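Local coordinates for protein predicted sugar phosphatases of the HAD superfamily (Cytophaga hutchinsonii, PDB 2HX1) that probably hydrolyses phosphate esters of sugars or related metabolites, as a magnesium-binding member of the haloacid dehalogenase superfamily, at residues V95-T105 / V133-F144. Numbering follows the deposited sequence.
Sequences VDGGIVAYLGT and VNALVLLDDEGF. With EDO (1,2-ethanediol), chain N.
Leu-103 lays its CD2 methyl over one face of the Phe-144 ring, 4.0 Å from the ring centroid and displaced toward the rim, a CH-pi contact. At the edge, in the ring plane, lies Asp-140 O, and Trp-146 stacks on the same ring. With its CG wedged between backbone N and carbonyl carbon (chi1 62°), Phe-144 folds back to the end of strand 98-103. The Tyr-102 ring has Gly-104 C at its edge, in plane. A third flat group, the amide of Asn-134, meets Gly-97: ND2 donates to Gly-97 O at 2.7 Å, the oxygen near the amide plane but the donor well above the carbonyl plane. The amide suits this place because its N-H reaches a loop carbonyl beside the second strand, and Gly-98 leaves room where a CB would strike ND2.

Between these ends the strands run parallel. Ile-99 O takes Asn-134 N, Ala-101 N and O bind Ala-135 O and Val-137 N (2.7 Å for the latter), and Leu-103 N reaches Val-137 O. Leu-103 O is gripped twice, by Leu-139 N at 2.8 Å and, more distantly, by Asp-140 N at 3.3 Å, just where the second strand ends. Branched side chains suit this buried sheet: Val-100 CG1 meets Val-137 CG2 at 3.9 Å on one face, while on the other Leu-103 and Leu-138 lie side by side, their CD1 methyls 3.7 Å apart, with helix 146-159 packing against Leu-103.

Past the strands, Asp-140 OD1 accepts Glu-142 N through its anti lone pair, closing an Asx turn, and a hydrogen bond from O2 of an ethanediol, probably left from crystallisation. At Gly-104 a CB would press on Asp-140 N and Leu-139 CB. Thr-105 N-caps helix 106-110. The pair comprises neighbouring inner strands of a five-stranded parallel sheet, separate from the magnesium-bearing sheet, consistent with the large alpha/beta cap domain of NagD-like HAD phosphatases.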
# COMPACT_ATOMS: atom_id res chain seq x y z
N VAL A 95 -26.44 -8.14 12.68
CA VAL A 95 -27.30 -7.40 11.76
C VAL A 95 -28.74 -7.50 12.27
O VAL A 95 -29.21 -8.60 12.52
CB VAL A 95 -27.18 -7.93 10.32
CG1 VAL A 95 -28.19 -7.22 9.39
CG2 VAL A 95 -25.80 -7.77 9.84
N ASP A 96 -29.40 -6.34 12.42
CA ASP A 96 -30.73 -6.27 13.00
C ASP A 96 -31.78 -6.11 11.92
O ASP A 96 -32.15 -5.00 11.53
CB ASP A 96 -30.81 -5.09 14.00
CG ASP A 96 -32.07 -5.18 14.90
OD1 ASP A 96 -32.85 -6.15 14.76
OD2 ASP A 96 -32.26 -4.28 15.76
N GLY A 97 -32.26 -7.23 11.39
CA GLY A 97 -33.29 -7.17 10.37
C GLY A 97 -32.84 -6.41 9.14
O GLY A 97 -31.64 -6.24 8.90
N GLY A 98 -33.82 -5.96 8.36
CA GLY A 98 -33.60 -5.24 7.11
C GLY A 98 -33.07 -6.15 6.02
O GLY A 98 -33.36 -7.34 6.01
N ILE A 99 -32.30 -5.57 5.10
CA ILE A 99 -31.78 -6.29 3.93
C ILE A 99 -30.24 -6.52 4.06
O ILE A 99 -29.51 -5.64 4.51
CB ILE A 99 -32.04 -5.47 2.66
CG1 ILE A 99 -33.52 -5.10 2.53
CG2 ILE A 99 -31.56 -6.22 1.40
CD1 ILE A 99 -33.74 -3.94 1.53
N VAL A 100 -29.77 -7.71 3.70
CA VAL A 100 -28.32 -7.96 3.50
C VAL A 100 -28.10 -7.99 1.99
O VAL A 100 -28.71 -8.79 1.29
CB VAL A 100 -27.86 -9.27 4.21
CG1 VAL A 100 -26.44 -9.67 3.83
CG2 VAL A 100 -27.94 -9.11 5.74
N ALA A 101 -27.32 -7.04 1.48
CA ALA A 101 -27.01 -6.97 0.05
C ALA A 101 -25.85 -7.93 -0.27
O ALA A 101 -24.97 -8.15 0.57
CB ALA A 101 -26.69 -5.52 -0.36
N TYR A 102 -25.87 -8.55 -1.43
CA TYR A 102 -24.78 -9.45 -1.77
C TYR A 102 -24.31 -9.31 -3.20
O TYR A 102 -25.06 -8.95 -4.08
CB TYR A 102 -25.16 -10.91 -1.48
CG TYR A 102 -26.22 -11.52 -2.39
CD1 TYR A 102 -25.86 -12.13 -3.58
CD2 TYR A 102 -27.58 -11.51 -2.03
CE1 TYR A 102 -26.83 -12.71 -4.41
CE2 TYR A 102 -28.53 -12.08 -2.84
CZ TYR A 102 -28.15 -12.68 -4.03
OH TYR A 102 -29.10 -13.24 -4.82
N LEU A 103 -23.04 -9.65 -3.38
CA LEU A 103 -22.43 -9.83 -4.67
C LEU A 103 -22.14 -11.32 -4.84
O LEU A 103 -21.34 -11.90 -4.12
CB LEU A 103 -21.16 -8.97 -4.80
CG LEU A 103 -21.31 -7.47 -4.98
CD1 LEU A 103 -19.95 -6.83 -5.24
CD2 LEU A 103 -22.32 -7.09 -6.10
N GLY A 104 -22.84 -11.93 -5.79
CA GLY A 104 -22.73 -13.38 -6.01
C GLY A 104 -23.92 -13.92 -6.77
O GLY A 104 -24.62 -13.16 -7.45
N THR A 105 -24.14 -15.23 -6.64
CA THR A 105 -25.28 -15.94 -7.23
C THR A 105 -26.34 -16.18 -6.15
O THR A 105 -26.06 -16.23 -4.96
CB THR A 105 -24.87 -17.33 -7.80
OG1 THR A 105 -24.13 -18.08 -6.81
CG2 THR A 105 -24.02 -17.20 -9.07
N VAL A 133 -30.83 -1.41 3.98
CA VAL A 133 -29.69 -2.31 3.79
C VAL A 133 -28.76 -2.16 4.98
O VAL A 133 -28.17 -1.10 5.18
CB VAL A 133 -28.91 -2.05 2.50
CG1 VAL A 133 -27.66 -2.94 2.44
CG2 VAL A 133 -29.76 -2.30 1.28
N ASN A 134 -28.58 -3.25 5.73
CA ASN A 134 -27.84 -3.21 6.99
C ASN A 134 -26.52 -3.95 6.93
O ASN A 134 -25.74 -3.92 7.89
CB ASN A 134 -28.73 -3.79 8.09
CG ASN A 134 -29.98 -2.96 8.32
OD1 ASN A 134 -30.01 -1.77 8.04
ND2 ASN A 134 -31.02 -3.60 8.79
N ALA A 135 -26.25 -4.60 5.81
CA ALA A 135 -24.94 -5.23 5.60
C ALA A 135 -24.75 -5.55 4.12
O ALA A 135 -25.71 -5.67 3.34
CB ALA A 135 -24.75 -6.53 6.47
N LEU A 136 -23.49 -5.71 3.75
CA LEU A 136 -23.12 -6.16 2.41
C LEU A 136 -22.24 -7.39 2.55
O LEU A 136 -21.26 -7.34 3.29
CB LEU A 136 -22.33 -5.05 1.69
CG LEU A 136 -21.60 -5.46 0.41
CD1 LEU A 136 -22.64 -5.80 -0.68
CD2 LEU A 136 -20.65 -4.34 -0.04
N VAL A 137 -22.57 -8.46 1.84
CA VAL A 137 -21.66 -9.63 1.76
C VAL A 137 -21.19 -9.92 0.34
O VAL A 137 -21.99 -9.92 -0.59
CB VAL A 137 -22.28 -10.87 2.38
CG1 VAL A 137 -22.55 -10.59 3.81
CG2 VAL A 137 -23.60 -11.25 1.69
N LEU A 138 -19.89 -10.15 0.19
CA LEU A 138 -19.30 -10.61 -1.07
C LEU A 138 -19.12 -12.14 -1.03
O LEU A 138 -18.44 -12.68 -0.15
CB LEU A 138 -17.97 -9.87 -1.33
CG LEU A 138 -18.07 -8.65 -2.26
CD1 LEU A 138 -19.21 -7.76 -1.78
CD2 LEU A 138 -16.76 -7.89 -2.33
N LEU A 139 -19.80 -12.85 -1.94
CA LEU A 139 -19.93 -14.33 -1.83
C LEU A 139 -19.31 -15.09 -3.02
O LEU A 139 -18.79 -16.20 -2.84
CB LEU A 139 -21.40 -14.75 -1.72
CG LEU A 139 -22.18 -14.25 -0.50
CD1 LEU A 139 -23.64 -14.50 -0.75
CD2 LEU A 139 -21.72 -14.96 0.78
N ASP A 140 -19.43 -14.53 -4.21
CA ASP A 140 -18.99 -15.20 -5.44
C ASP A 140 -18.64 -14.13 -6.49
O ASP A 140 -19.27 -13.10 -6.55
CB ASP A 140 -20.11 -16.14 -5.93
CG ASP A 140 -19.62 -17.20 -6.91
OD1 ASP A 140 -19.18 -16.84 -8.00
OD2 ASP A 140 -19.72 -18.41 -6.60
N ASP A 141 -17.61 -14.37 -7.30
CA ASP A 141 -17.24 -13.45 -8.38
C ASP A 141 -18.24 -13.47 -9.54
O ASP A 141 -18.36 -12.50 -10.31
CB ASP A 141 -15.83 -13.75 -8.89
CG ASP A 141 -15.70 -15.16 -9.45
OD1 ASP A 141 -15.75 -16.09 -8.63
OD2 ASP A 141 -15.56 -15.33 -10.68
N GLU A 142 -19.00 -14.56 -9.65
CA GLU A 142 -20.00 -14.69 -10.72
C GLU A 142 -21.39 -14.29 -10.24
O GLU A 142 -21.65 -14.26 -9.06
CB GLU A 142 -20.04 -16.13 -11.23
CG GLU A 142 -18.79 -16.50 -11.98
CD GLU A 142 -18.78 -17.95 -12.44
OE1 GLU A 142 -19.36 -18.83 -11.74
OE2 GLU A 142 -18.17 -18.21 -13.49
N GLY A 143 -22.29 -14.01 -11.19
CA GLY A 143 -23.70 -13.86 -10.89
C GLY A 143 -24.20 -12.44 -10.99
O GLY A 143 -25.38 -12.18 -10.76
N PHE A 144 -23.31 -11.51 -11.35
CA PHE A 144 -23.69 -10.12 -11.46
C PHE A 144 -22.87 -9.37 -12.49
O PHE A 144 -21.77 -9.81 -12.88
CB PHE A 144 -23.58 -9.43 -10.09
CG PHE A 144 -22.20 -9.42 -9.52
CD1 PHE A 144 -21.73 -10.52 -8.80
CD2 PHE A 144 -21.39 -8.30 -9.66
CE1 PHE A 144 -20.42 -10.53 -8.28
CE2 PHE A 144 -20.11 -8.26 -9.16
CZ PHE A 144 -19.60 -9.40 -8.46
C1 EDO N . -17.12 -20.80 -10.54
O1 EDO N . -15.78 -20.37 -10.78
C2 EDO N . -17.65 -20.14 -9.28
O2 EDO N . -16.91 -18.94 -8.97